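AP endonuclease, family 2 (Brucella melitensis biovar Abortus, PDB 3NGF) probably interconverts hydroxypyruvate and tartronate semialdehyde as a manganese-binding TIM-barrel isomerase of the hyi family, although it is named an AP endonuclease. Local coordinates at residues S17-E22 / A35-V40; V149-T154 / L166-L171; L184-A189 / G194-L199; V210-V215 / Y230-L235; C246-R251 / S256-F261. All coordinates share one frame; numbering follows the deposited sequence.

Interaction 1 (S17-E22 / A35-V40)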
# COMPACT_ATOMS: atom_id res chain seq x y z
N SER A 17 4.65 -1.10 10.11
CA SER A 17 4.92 -2.52 10.05
C SER A 17 6.42 -2.73 9.83
O SER A 17 7.00 -3.66 10.40
CB SER A 17 4.11 -3.22 8.93
OG SER A 17 2.70 -3.16 9.19
N THR A 18 7.04 -1.88 9.01
CA THR A 18 8.48 -2.04 8.67
C THR A 18 9.43 -1.09 9.42
O THR A 18 10.62 -1.42 9.61
CB THR A 18 8.73 -1.92 7.16
OG1 THR A 18 8.50 -0.58 6.71
CG2 THR A 18 7.87 -2.94 6.34
N MET A 19 8.93 0.07 9.83
CA MET A 19 9.73 1.07 10.56
C MET A 19 9.40 1.07 12.03
O MET A 19 8.32 0.63 12.44
CB MET A 19 9.52 2.49 10.02
CG MET A 19 9.87 2.67 8.55
SD MET A 19 9.47 4.27 7.87
CE MET A 19 10.48 5.35 8.90
N PHE A 20 10.33 1.60 12.83
CA PHE A 20 10.18 1.72 14.27
C PHE A 20 9.98 0.38 14.99
O PHE A 20 9.39 0.33 16.08
CB PHE A 20 9.04 2.70 14.60
CG PHE A 20 9.28 4.08 14.09
CD1 PHE A 20 10.20 4.90 14.70
CD2 PHE A 20 8.61 4.54 12.97
CE1 PHE A 20 10.43 6.17 14.22
CE2 PHE A 20 8.82 5.80 12.49
CZ PHE A 20 9.74 6.63 13.12
N ASN A 21 10.54 -0.70 14.43
CA ASN A 21 10.39 -2.04 15.01
C ASN A 21 11.26 -2.24 16.26
O ASN A 21 11.25 -3.31 16.88
CB ASN A 21 10.70 -3.14 13.99
CG ASN A 21 9.59 -3.37 13.00
OD1 ASN A 21 8.74 -2.49 12.70
ND2 ASN A 21 9.58 -4.58 12.44
N GLU A 22 11.98 -1.19 16.64
CA GLU A 22 12.71 -1.16 17.90
C GLU A 22 11.75 -1.19 19.09
O GLU A 22 12.15 -1.55 20.20
CB GLU A 22 13.60 0.08 17.99
CG GLU A 22 14.78 0.11 17.01
CD GLU A 22 14.47 0.63 15.58
OE1 GLU A 22 13.41 1.20 15.30
OE2 GLU A 22 15.34 0.47 14.70
N ALA A 35 9.16 11.99 15.13
CA ALA A 35 10.13 12.05 14.03
C ALA A 35 9.63 13.02 12.95
O ALA A 35 10.34 13.30 12.02
CB ALA A 35 10.40 10.63 13.44
N GLY A 36 8.40 13.53 13.12
CA GLY A 36 7.84 14.52 12.22
C GLY A 36 6.99 14.00 11.09
O GLY A 36 6.73 14.72 10.12
N PHE A 37 6.54 12.74 11.17
CA PHE A 37 5.56 12.23 10.20
C PHE A 37 4.16 12.71 10.61
O PHE A 37 3.82 12.68 11.79
CB PHE A 37 5.59 10.71 10.13
CG PHE A 37 6.84 10.17 9.47
CD1 PHE A 37 6.94 10.04 8.08
CD2 PHE A 37 7.92 9.81 10.24
CE1 PHE A 37 8.10 9.57 7.49
CE2 PHE A 37 9.10 9.33 9.65
CZ PHE A 37 9.18 9.21 8.28
N GLY A 38 3.37 13.13 9.63
CA GLY A 38 1.96 13.50 9.85
C GLY A 38 1.01 12.38 9.47
O GLY A 38 -0.18 12.44 9.78
N GLY A 39 1.54 11.36 8.79
CA GLY A 39 0.73 10.22 8.35
C GLY A 39 1.44 8.91 8.60
O GLY A 39 2.68 8.86 8.67
N VAL A 40 0.65 7.84 8.75
CA VAL A 40 1.19 6.50 8.89
C VAL A 40 0.41 5.50 8.03
O VAL A 40 -0.75 5.74 7.64
CB VAL A 40 1.19 6.01 10.36
CG1 VAL A 40 2.11 6.88 11.23
CG2 VAL A 40 -0.23 5.99 10.93
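The ring of Phe-20 meets both of its partners from 35-40 at its rim: Ala-35 CB and Phe-37 CE2 lie near the ring plane, with Phe-20 CZ leading. Phe-20 CZ comes to 4.1 Å from Ala-35 CB; Phe-37 CE2 is slightly farther off, a loose apolar touch. The Phe-37 ring receives Phe-20 CZ and the methyl of Met-19 obliquely, and it is stacked besides on Phe-261. Met-19 crosses Phe-37 at about a right angle. Its chain runs straight through chi2 and then bends at chi3 (61°), which swings Met-19 CE round to stand 4.1 Å from Phe-37 CZ. All four residues are buried, and no hydrogen bond joins the two segments; what they share is apolar side-chain packing. Gly-36, with positive phi, closes helix 25-34 in a Schellman motif and turns the chain toward strand 39-41. Phe-20 also packs on Leu-31 and Ala-32 of that helix, while Met-19 reaches Tyr-248. The contact thus folds the loop after the first barrel strand back over the end of the following helix, as apolar packing within the first beta-alpha-beta unit of a TIM barrel.

Interaction 2 (V149-T154 / L166-L171). With MN (manganese (II) ion), chain C.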
# COMPACT_ATOMS: atom_id res chain seq x y z
N VAL A 149 -5.12 -2.07 -6.01
CA VAL A 149 -4.35 -3.26 -6.38
C VAL A 149 -2.89 -2.84 -6.40
O VAL A 149 -2.54 -1.80 -6.98
CB VAL A 149 -4.79 -3.83 -7.77
CG1 VAL A 149 -4.85 -2.73 -8.89
CG2 VAL A 149 -3.87 -5.02 -8.22
N GLU A 150 -2.03 -3.65 -5.78
CA GLU A 150 -0.58 -3.37 -5.72
C GLU A 150 0.23 -4.44 -6.42
O GLU A 150 0.38 -5.55 -5.90
CB GLU A 150 -0.07 -3.32 -4.29
CG GLU A 150 1.36 -2.76 -4.20
CD GLU A 150 2.05 -2.93 -2.85
OE1 GLU A 150 1.52 -3.52 -1.90
OE2 GLU A 150 3.18 -2.43 -2.76
N PRO A 151 0.79 -4.11 -7.59
CA PRO A 151 1.77 -5.04 -8.19
C PRO A 151 2.97 -5.24 -7.26
O PRO A 151 3.50 -4.27 -6.71
CB PRO A 151 2.19 -4.32 -9.48
CG PRO A 151 1.04 -3.41 -9.79
CD PRO A 151 0.52 -2.96 -8.47
N LEU A 152 3.39 -6.49 -7.11
CA LEU A 152 4.54 -6.83 -6.30
C LEU A 152 5.71 -7.20 -7.23
O LEU A 152 5.79 -6.67 -8.36
CB LEU A 152 4.16 -7.89 -5.28
CG LEU A 152 2.98 -7.49 -4.36
CD1 LEU A 152 2.70 -8.58 -3.34
CD2 LEU A 152 3.23 -6.12 -3.65
N ASN A 153 6.68 -7.97 -6.77
CA ASN A 153 7.72 -8.46 -7.66
C ASN A 153 7.92 -9.95 -7.40
O ASN A 153 7.58 -10.45 -6.33
CB ASN A 153 9.00 -7.64 -7.49
CG ASN A 153 9.80 -8.03 -6.26
OD1 ASN A 153 10.47 -9.08 -6.25
ND2 ASN A 153 9.76 -7.18 -5.24
N THR A 154 8.51 -10.64 -8.38
CA THR A 154 8.59 -12.10 -8.38
C THR A 154 9.78 -12.65 -7.57
O THR A 154 9.90 -13.86 -7.36
CB THR A 154 8.68 -12.63 -9.83
OG1 THR A 154 9.75 -11.98 -10.51
CG2 THR A 154 7.39 -12.34 -10.59
N LEU A 166 1.54 -1.61 -15.74
CA LEU A 166 0.55 -1.29 -16.78
C LEU A 166 -0.47 -2.43 -16.93
O LEU A 166 -1.62 -2.19 -17.31
CB LEU A 166 1.24 -0.96 -18.11
CG LEU A 166 2.11 0.30 -18.14
CD1 LEU A 166 2.65 0.49 -19.55
CD2 LEU A 166 1.33 1.51 -17.71
N GLU A 167 -0.07 -3.65 -16.61
CA GLU A 167 -1.01 -4.78 -16.60
C GLU A 167 -2.08 -4.51 -15.53
O GLU A 167 -3.27 -4.78 -15.75
CB GLU A 167 -0.27 -6.07 -16.29
CG GLU A 167 -1.16 -7.28 -16.21
CD GLU A 167 -0.40 -8.57 -15.97
OE1 GLU A 167 0.84 -8.53 -15.74
OE2 GLU A 167 -1.05 -9.64 -16.03
N ALA A 168 -1.65 -3.97 -14.39
CA ALA A 168 -2.60 -3.65 -13.31
C ALA A 168 -3.54 -2.52 -13.73
O ALA A 168 -4.74 -2.55 -13.43
CB ALA A 168 -1.86 -3.28 -11.99
N VAL A 169 -3.00 -1.51 -14.41
CA VAL A 169 -3.83 -0.43 -14.97
C VAL A 169 -4.91 -1.00 -15.89
O VAL A 169 -6.08 -0.59 -15.83
CB VAL A 169 -2.99 0.62 -15.70
CG1 VAL A 169 -3.88 1.57 -16.48
CG2 VAL A 169 -2.07 1.36 -14.69
N GLY A 170 -4.51 -1.94 -16.72
CA GLY A 170 -5.45 -2.65 -17.60
C GLY A 170 -6.52 -3.41 -16.85
O GLY A 170 -7.71 -3.38 -17.25
N LEU A 171 -6.13 -4.08 -15.77
CA LEU A 171 -7.11 -4.83 -14.97
C LEU A 171 -8.10 -3.87 -14.31
O LEU A 171 -9.30 -4.14 -14.26
CB LEU A 171 -6.43 -5.69 -13.91
CG LEU A 171 -5.77 -6.97 -14.39
CD1 LEU A 171 -4.98 -7.57 -13.22
CD2 LEU A 171 -6.85 -7.93 -14.88
MN MN C . 4.42 -2.09 -1.03
O HOH W 1 2.45 -2.83 0.26
O HOH W 2 5.10 -4.24 -0.77
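Pro-151 and Ala-168 bring the two backbones to their closest approach, 6.9 Å between the CA atom of Pro-151 and the CA atom of Ala-168, where the extended chain leaving strand 146-149 passes helix 165-175. A single methyl carries the helix side of the contact. Ala-168 CB lies 3.6 Å from Pro-151 CG of the pyrrolidine ring, and 4.3 Å from Val-149 CG1. So small a side chain lets the helix come close to the chain, and Val-149 and Pro-151 share the same methyl. Val-149 also meets Phe-129 and Phe-133 of helix 122-140, and Pro-151 meets Val-182 of the next strand.

Between these two apolar residues Glu-150 points the other way, into the barrel. With CG anti to the backbone N (chi1 -169°) and the chain extended beyond it, the carboxylate is delivered to the manganese ion, which Glu-150 OE2 binds at 2.2 Å. The second oxygen, Glu-150 OE1, accepts a short hydrogen bond of 2.5 Å from water 1, itself a ligand of the metal, so the carboxylate is held at both oxygens. Glu-150 is also predicted to be a proton donor/acceptor. While its two neighbours pack on the helix, this acid just after the strand joins Asp-185, Gln-211 and Glu-247 in a manganese site at the strand ends of the TIM barrel.

Interaction 3 (L184-A189 / G194-L199). With MN (manganese (II) ion), chain C.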
# COMPACT_ATOMS: atom_id res chain seq x y z
N LEU A 184 1.22 2.21 -6.43
CA LEU A 184 2.51 2.22 -7.14
C LEU A 184 3.67 2.23 -6.13
O LEU A 184 4.05 3.30 -5.61
CB LEU A 184 2.56 3.46 -8.04
CG LEU A 184 3.83 3.77 -8.82
CD1 LEU A 184 4.27 2.56 -9.64
CD2 LEU A 184 3.68 5.04 -9.70
N ASP A 185 4.18 1.05 -5.82
CA ASP A 185 5.37 0.89 -4.97
C ASP A 185 6.58 0.88 -5.92
O ASP A 185 6.74 -0.03 -6.78
CB ASP A 185 5.21 -0.39 -4.14
CG ASP A 185 6.37 -0.67 -3.19
OD1 ASP A 185 7.50 -0.31 -3.52
OD2 ASP A 185 6.17 -1.30 -2.12
N LEU A 186 7.40 1.93 -5.81
CA LEU A 186 8.44 2.15 -6.82
C LEU A 186 9.56 1.13 -6.68
O LEU A 186 10.33 0.87 -7.63
CB LEU A 186 8.96 3.59 -6.74
CG LEU A 186 7.96 4.64 -7.20
CD1 LEU A 186 8.47 6.04 -6.87
CD2 LEU A 186 7.65 4.50 -8.71
N TYR A 187 9.68 0.56 -5.49
CA TYR A 187 10.60 -0.56 -5.28
C TYR A 187 10.19 -1.74 -6.20
O TYR A 187 11.02 -2.30 -6.95
CB TYR A 187 10.59 -0.94 -3.78
CG TYR A 187 11.29 -2.24 -3.44
CD1 TYR A 187 12.66 -2.29 -3.25
CD2 TYR A 187 10.56 -3.41 -3.30
CE1 TYR A 187 13.31 -3.51 -2.96
CE2 TYR A 187 11.18 -4.61 -2.98
CZ TYR A 187 12.55 -4.66 -2.84
OH TYR A 187 13.14 -5.87 -2.53
N HIS A 188 8.92 -2.11 -6.16
CA HIS A 188 8.44 -3.20 -7.01
C HIS A 188 8.49 -2.82 -8.50
O HIS A 188 8.82 -3.64 -9.33
CB HIS A 188 7.01 -3.59 -6.60
CG HIS A 188 6.90 -4.17 -5.22
ND1 HIS A 188 7.71 -5.18 -4.76
CD2 HIS A 188 6.00 -3.94 -4.24
CE1 HIS A 188 7.33 -5.52 -3.54
NE2 HIS A 188 6.31 -4.76 -3.19
N ALA A 189 8.15 -1.57 -8.83
CA ALA A 189 8.09 -1.09 -10.21
C ALA A 189 9.49 -1.10 -10.81
O ALA A 189 9.68 -1.48 -11.97
CB ALA A 189 7.52 0.30 -10.28
N GLY A 194 10.93 -1.05 -14.59
CA GLY A 194 11.84 0.03 -14.90
C GLY A 194 11.19 1.22 -15.59
O GLY A 194 9.97 1.40 -15.52
N ASP A 195 11.99 2.06 -16.24
CA ASP A 195 11.50 3.24 -17.00
C ASP A 195 10.52 4.07 -16.17
O ASP A 195 9.43 4.41 -16.63
CB ASP A 195 10.81 2.78 -18.30
CG ASP A 195 10.75 3.85 -19.37
OD1 ASP A 195 11.54 4.82 -19.36
OD2 ASP A 195 9.91 3.69 -20.28
N LEU A 196 10.93 4.43 -14.96
CA LEU A 196 9.98 4.92 -13.96
C LEU A 196 9.41 6.30 -14.25
O LEU A 196 8.23 6.53 -13.98
CB LEU A 196 10.60 4.89 -12.57
CG LEU A 196 11.11 3.56 -12.04
CD1 LEU A 196 11.66 3.75 -10.62
CD2 LEU A 196 10.08 2.43 -12.06
N THR A 197 10.20 7.21 -14.80
CA THR A 197 9.70 8.56 -15.10
C THR A 197 8.59 8.51 -16.13
O THR A 197 7.48 9.06 -15.91
CB THR A 197 10.81 9.49 -15.57
OG1 THR A 197 11.79 9.58 -14.54
CG2 THR A 197 10.26 10.90 -15.88
N ARG A 198 8.85 7.79 -17.21
CA ARG A 198 7.86 7.63 -18.28
C ARG A 198 6.70 6.75 -17.85
O ARG A 198 5.55 6.98 -18.28
CB ARG A 198 8.56 7.12 -19.55
CG ARG A 198 9.54 8.15 -20.12
CD ARG A 198 8.85 9.38 -20.68
NE ARG A 198 9.83 10.23 -21.35
CZ ARG A 198 10.33 11.37 -20.88
NH1 ARG A 198 9.91 11.89 -19.73
NH2 ARG A 198 11.26 12.00 -21.59
N LEU A 199 6.95 5.81 -16.94
CA LEU A 199 5.88 4.98 -16.40
C LEU A 199 4.90 5.83 -15.56
O LEU A 199 3.67 5.73 -15.74
CB LEU A 199 6.45 3.90 -15.51
CG LEU A 199 5.51 2.86 -14.93
CD1 LEU A 199 4.80 2.09 -16.04
CD2 LEU A 199 6.29 1.88 -13.98
MN MN C . 4.42 -2.09 -1.03
O HOH W 2 5.10 -4.24 -0.77
O HOH W 1 2.45 -2.83 0.26
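Ala-189 and Leu-196 form the close-packed heart of this contact, with Ala-189 CB 3.8 Å from Leu-196 CD2. The same leucine methyl also sits against the carbonyl carbon of Ala-189, so one branch covers both side chain and backbone. Leu-199 CD2 adds a second methyl at 4.2 Å from Ala-189 CB. Packing slackens toward Leu-186, whose CD2 comes only to 4.5 Å from Leu-196 CD1. A backbone bond joins the polar end: Gly-194 N donates to Ala-189 O over 2.9 Å, nearly straight at 164°, with the donor tilted 22° from the carbonyl plane. Gly-194 has positive phi and bends the chain from helix 186-192 toward helix 196-202. Beyond that turn the contact gives way to its solvent side, where Asp-195 and Arg-198 are exposed.

Two successive short helices thus occupy the crossover between barrel strands 180-185 and 207-212, with Leu-196 and Leu-199 turned toward the first helix; Leu-196 goes on to Leu-231 of helix 228-237. At the start of the first helix, Asp-185 does two jobs. Its OD1 accepts weak capping bonds from Tyr-187 N and His-188 N, while Asp-185 OD2 binds manganese at 2.2 Å. Asp-185 has CG anti to N (chi1 -179°), and the N-cap bonds may help set the rotation of its carboxylate. One turn on, His-188 supports the metal indirectly: its NE2 is hydrogen-bonded at 2.8 Å to water 2, a manganese ligand lying in the plane of the imidazole. The ring's other nitrogen, His-188 ND1, is hydrogen-bonded to Asn-153 ND2.

Interaction 4 (V210-V215 / Y230-L235). With MN (manganese (II) ion), chain C.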
# COMPACT_ATOMS: atom_id res chain seq x y z
N VAL A 210 1.57 5.81 -3.43
CA VAL A 210 2.93 5.55 -3.85
C VAL A 210 3.67 5.06 -2.60
O VAL A 210 3.40 5.50 -1.49
CB VAL A 210 3.60 6.81 -4.44
CG1 VAL A 210 5.11 6.55 -4.75
CG2 VAL A 210 2.85 7.29 -5.69
N GLN A 211 4.58 4.12 -2.79
CA GLN A 211 5.49 3.66 -1.76
C GLN A 211 6.91 3.68 -2.29
O GLN A 211 7.13 3.61 -3.51
CB GLN A 211 5.12 2.26 -1.28
CG GLN A 211 3.84 2.23 -0.43
CD GLN A 211 3.39 0.83 -0.15
OE1 GLN A 211 3.44 -0.02 -1.03
NE2 GLN A 211 3.00 0.57 1.08
N ILE A 212 7.86 3.81 -1.36
CA ILE A 212 9.30 3.89 -1.67
C ILE A 212 10.18 3.05 -0.73
O ILE A 212 9.86 2.83 0.45
CB ILE A 212 9.82 5.36 -1.69
CG1 ILE A 212 9.78 5.99 -0.29
CG2 ILE A 212 9.04 6.19 -2.73
CD1 ILE A 212 10.45 7.39 -0.21
N ALA A 213 11.31 2.59 -1.28
CA ALA A 213 12.34 1.90 -0.55
C ALA A 213 13.53 1.79 -1.50
O ALA A 213 13.36 1.77 -2.74
CB ALA A 213 11.88 0.47 -0.09
N SER A 214 14.74 1.75 -0.95
CA SER A 214 15.92 1.60 -1.81
C SER A 214 15.87 0.30 -2.63
O SER A 214 15.33 -0.71 -2.17
CB SER A 214 17.23 1.67 -1.00
OG SER A 214 17.48 0.51 -0.26
N VAL A 215 16.46 0.36 -3.82
CA VAL A 215 16.61 -0.81 -4.68
C VAL A 215 18.13 -1.05 -4.84
O VAL A 215 18.84 -0.12 -5.18
CB VAL A 215 15.92 -0.59 -6.05
CG1 VAL A 215 16.17 -1.80 -6.97
CG2 VAL A 215 14.42 -0.33 -5.88
N TYR A 230 14.85 12.99 -7.41
CA TYR A 230 14.37 13.24 -8.76
C TYR A 230 12.96 12.71 -8.92
O TYR A 230 12.10 13.39 -9.51
CB TYR A 230 15.26 12.58 -9.80
CG TYR A 230 14.71 12.74 -11.21
CD1 TYR A 230 14.82 13.95 -11.86
CD2 TYR A 230 14.05 11.69 -11.86
CE1 TYR A 230 14.33 14.11 -13.13
CE2 TYR A 230 13.55 11.86 -13.14
CZ TYR A 230 13.68 13.05 -13.76
OH TYR A 230 13.21 13.26 -15.05
N LEU A 231 12.73 11.50 -8.41
CA LEU A 231 11.43 10.85 -8.56
C LEU A 231 10.37 11.64 -7.78
O LEU A 231 9.24 11.77 -8.23
CB LEU A 231 11.52 9.39 -8.09
CG LEU A 231 12.28 8.44 -9.04
CD1 LEU A 231 12.51 7.09 -8.35
CD2 LEU A 231 11.55 8.24 -10.36
N PHE A 232 10.72 12.19 -6.61
CA PHE A 232 9.79 13.09 -5.89
C PHE A 232 9.40 14.28 -6.77
O PHE A 232 8.25 14.71 -6.75
CB PHE A 232 10.37 13.63 -4.57
CG PHE A 232 10.78 12.57 -3.59
CD1 PHE A 232 10.25 11.29 -3.61
CD2 PHE A 232 11.72 12.88 -2.61
CE1 PHE A 232 10.66 10.35 -2.71
CE2 PHE A 232 12.13 11.93 -1.70
CZ PHE A 232 11.60 10.67 -1.74
N SER A 233 10.35 14.78 -7.57
CA SER A 233 10.09 15.95 -8.41
C SER A 233 9.17 15.56 -9.56
O SER A 233 8.32 16.36 -9.98
CB SER A 233 11.39 16.62 -8.90
OG SER A 233 11.98 15.88 -9.96
N VAL A 234 9.26 14.30 -10.00
CA VAL A 234 8.39 13.77 -11.06
C VAL A 234 6.95 13.69 -10.53
O VAL A 234 6.01 14.11 -11.22
CB VAL A 234 8.87 12.38 -11.58
CG1 VAL A 234 7.90 11.81 -12.61
CG2 VAL A 234 10.32 12.47 -12.19
N LEU A 235 6.78 13.17 -9.32
CA LEU A 235 5.45 13.03 -8.72
C LEU A 235 4.79 14.40 -8.65
O LEU A 235 3.59 14.54 -8.95
CB LEU A 235 5.54 12.41 -7.33
CG LEU A 235 5.91 10.92 -7.34
CD1 LEU A 235 6.15 10.37 -5.93
CD2 LEU A 235 4.81 10.09 -8.05
MN MN C . 4.42 -2.09 -1.03
O HOH W 1 2.45 -2.83 0.26
O HOH W 2 5.10 -4.24 -0.77
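Strand 207-212 and helix 228-237 lie a full side-chain layer apart: the CA atom of Val-210 is 9.3 Å from the CA atom of Leu-235. Farther along, the CA atom of Ile-212 has that of Leu-231 as its nearest across the contact, at a similar spacing. Side chains alone bridge this gap. Val-210 and Leu-235 reach toward each other tip to tip, both branches taking part: Val-210 CG1 is 4.1 Å from Leu-235 CD1, and Val-210 CG2 is 4.2 Å from Leu-235 CD2.

Toward the end of the strand the fit is closer. Ile-212 crosses Phe-232 at about a right angle, and its CD1 methyl stands 3.8 Å from Phe-232 CZ, at the ring's edge and near its plane. CG1 of the isoleucine occupies the position between the backbone N and the carbonyl carbon (chi1 67°), and the extended chi2 beyond it carries CD1 out to the ring. Phe-232 in turn meets Phe-12 of the first strand edge-to-face.

Strand, helix and the following strand 243-246 make a beta-alpha-beta unit of the barrel. Gln-211, between the two apolar residues, faces the interior, where Gln-211 OE1 binds manganese at 2.3 Å. NE2 is hydrogen-bonded to Glu-41, and OE1 also accepts from Gln-183, bonds consistent with the amide orientation that turns OE1 to the metal. The interface itself is wholly apolar, with no hydrogen bond across it; strand and helix therefore depend here on the fit of their side chains, while the polar Gln-211 is turned to the other side of the strand.

Interaction 5 (C246-R251 / S256-F261). With MN (manganese (II) ion), chain C.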
# COMPACT_ATOMS: atom_id res chain seq x y z
N CYS A 246 6.51 5.06 3.33
CA CYS A 246 7.89 4.62 3.57
C CYS A 246 7.96 3.14 4.02
O CYS A 246 8.22 2.82 5.19
CB CYS A 246 8.57 5.54 4.58
SG CYS A 246 8.66 7.26 4.03
N GLU A 247 7.77 2.25 3.06
CA GLU A 247 7.74 0.83 3.31
C GLU A 247 9.14 0.28 3.03
O GLU A 247 9.38 -0.41 2.01
CB GLU A 247 6.73 0.15 2.40
CG GLU A 247 6.49 -1.27 2.82
CD GLU A 247 5.57 -2.01 1.89
OE1 GLU A 247 5.36 -1.56 0.75
OE2 GLU A 247 5.09 -3.06 2.33
N TYR A 248 10.05 0.62 3.93
CA TYR A 248 11.40 0.13 3.84
C TYR A 248 11.82 -0.42 5.19
O TYR A 248 11.24 -0.10 6.24
CB TYR A 248 12.35 1.24 3.36
CG TYR A 248 12.57 2.44 4.29
CD1 TYR A 248 13.30 2.33 5.46
CD2 TYR A 248 12.03 3.69 3.98
CE1 TYR A 248 13.53 3.43 6.29
CE2 TYR A 248 12.25 4.81 4.81
CZ TYR A 248 13.01 4.67 5.96
OH TYR A 248 13.25 5.77 6.76
N ASN A 249 12.84 -1.25 5.13
CA ASN A 249 13.45 -1.81 6.33
C ASN A 249 14.67 -0.99 6.68
O ASN A 249 15.65 -0.97 5.94
CB ASN A 249 13.87 -3.25 6.07
CG ASN A 249 12.73 -4.09 5.57
OD1 ASN A 249 11.62 -4.10 6.15
ND2 ASN A 249 12.99 -4.85 4.50
N PRO A 250 14.63 -0.29 7.82
CA PRO A 250 15.77 0.60 8.10
C PRO A 250 17.09 -0.16 8.14
O PRO A 250 17.14 -1.29 8.64
CB PRO A 250 15.41 1.21 9.46
CG PRO A 250 13.88 1.15 9.51
CD PRO A 250 13.55 -0.15 8.84
N ARG A 251 18.16 0.44 7.61
CA ARG A 251 19.52 -0.14 7.71
C ARG A 251 19.88 -0.51 9.14
O ARG A 251 20.40 -1.60 9.41
CB ARG A 251 20.56 0.86 7.21
CG ARG A 251 20.76 0.90 5.72
CD ARG A 251 21.90 1.87 5.38
NE ARG A 251 21.55 3.23 5.77
CZ ARG A 251 20.93 4.12 4.99
NH1 ARG A 251 20.60 3.83 3.74
NH2 ARG A 251 20.64 5.33 5.47
N SER A 256 18.07 6.91 13.20
CA SER A 256 19.40 7.20 12.70
C SER A 256 19.45 7.29 11.17
O SER A 256 20.41 7.84 10.61
CB SER A 256 20.40 6.15 13.16
OG SER A 256 20.41 6.10 14.58
N GLY A 257 18.45 6.70 10.54
CA GLY A 257 18.32 6.71 9.08
C GLY A 257 17.51 7.84 8.48
O GLY A 257 17.37 7.90 7.25
N LEU A 258 17.00 8.75 9.30
CA LEU A 258 16.04 9.74 8.81
C LEU A 258 16.60 11.08 8.28
O LEU A 258 15.83 12.01 8.06
CB LEU A 258 14.99 9.99 9.90
CG LEU A 258 14.03 8.83 10.14
CD1 LEU A 258 13.07 9.16 11.28
CD2 LEU A 258 13.24 8.45 8.87
N ALA A 259 17.91 11.18 8.01
CA ALA A 259 18.44 12.40 7.40
C ALA A 259 17.75 12.74 6.07
O ALA A 259 17.53 13.90 5.76
CB ALA A 259 20.01 12.32 7.20
N TRP A 260 17.39 11.71 5.29
CA TRP A 260 16.77 11.92 3.98
C TRP A 260 15.46 12.66 4.12
O TRP A 260 15.05 13.40 3.22
CB TRP A 260 16.53 10.57 3.26
CG TRP A 260 15.43 9.75 3.84
CD1 TRP A 260 15.54 8.76 4.76
CD2 TRP A 260 14.02 9.87 3.55
NE1 TRP A 260 14.30 8.26 5.07
CE2 TRP A 260 13.35 8.93 4.34
CE3 TRP A 260 13.28 10.70 2.70
CZ2 TRP A 260 11.96 8.79 4.33
CZ3 TRP A 260 11.91 10.55 2.67
CH2 TRP A 260 11.26 9.59 3.47
N PHE A 261 14.79 12.43 5.26
CA PHE A 261 13.46 12.98 5.54
C PHE A 261 13.52 14.40 6.12
O PHE A 261 12.50 15.09 6.17
CB PHE A 261 12.75 12.03 6.51
CG PHE A 261 11.36 12.44 6.91
CD1 PHE A 261 10.38 12.67 5.95
CD2 PHE A 261 11.02 12.55 8.25
CE1 PHE A 261 9.08 13.02 6.33
CE2 PHE A 261 9.70 12.91 8.65
CZ PHE A 261 8.74 13.15 7.69
MN MN C . 4.42 -2.09 -1.03
O HOH W 1 2.45 -2.83 0.26
O HOH W 2 5.10 -4.24 -0.77
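Tyr-248 and Trp-260 share the hydrogen bond of this contact: Trp-260 NE1 donates to Tyr-248 OH over 3.2 Å at 164°, with the oxygen close to the indole plane. It is thus straight though rather long, and it pairs the indole N-H with a phenol oxygen. Both residues have CG between the backbone N and the carbonyl carbon (chi1 66° for Tyr-248, 72° for Trp-260), which turns each ring in toward the other segment.

Packing contacts lie beside that bond. The tyrosine ring and the five-membered ring of the indole meet obliquely, with Tyr-248 CE2 4.0 Å from Trp-260 CZ2. Leu-258 brings its CD2 methyl to 3.4 Å from Tyr-248 OH. A sulfur-aromatic contact completes the group: Cys-246 SG lies at the edge of the six-membered ring, 3.5 Å from Trp-260 CH2. The indole packs further through one face, where Phe-261 CB sits over its centre, and by an edge-to-face contact with Phe-12.

Here the chain after strand 243-246, last of the eight in the TIM barrel, doubles back over its own exit. Arg-251 anchors the outer part of the loop through salt bridges to Asp-222 and Glu-223.

Metal binding belongs to Glu-247, at the centre of an inverse gamma turn and predicted to be a proton donor/acceptor. Glu-247 OE1 binds manganese at 2.1 Å at the end of an extended side chain, while Glu-247 OE2 accepts a weak hydrogen bond from water 1.

In the fold
Along the chain the five contacts follow one another in series round the closed eight-stranded parallel barrel. Interactions 1 and 5, whose centres are about 9 Å apart, touch where Thr-18 OG1 meets Tyr-248 O, so the loops after the first and last strands join where the barrel closes. Interactions 3 and 4 have centres about 8 Å apart and lie on neighbouring strands 180-185 and 207-212. Interaction 2 stands about 26 Å from both 1 and 5, centre to centre. Even so, interactions 2 to 5 converge on one manganese ion, each giving one ligand at or just beyond the end of its strand. Helices pack outside this core in interactions 2, 3 and 4, leaving the metal chemistry within.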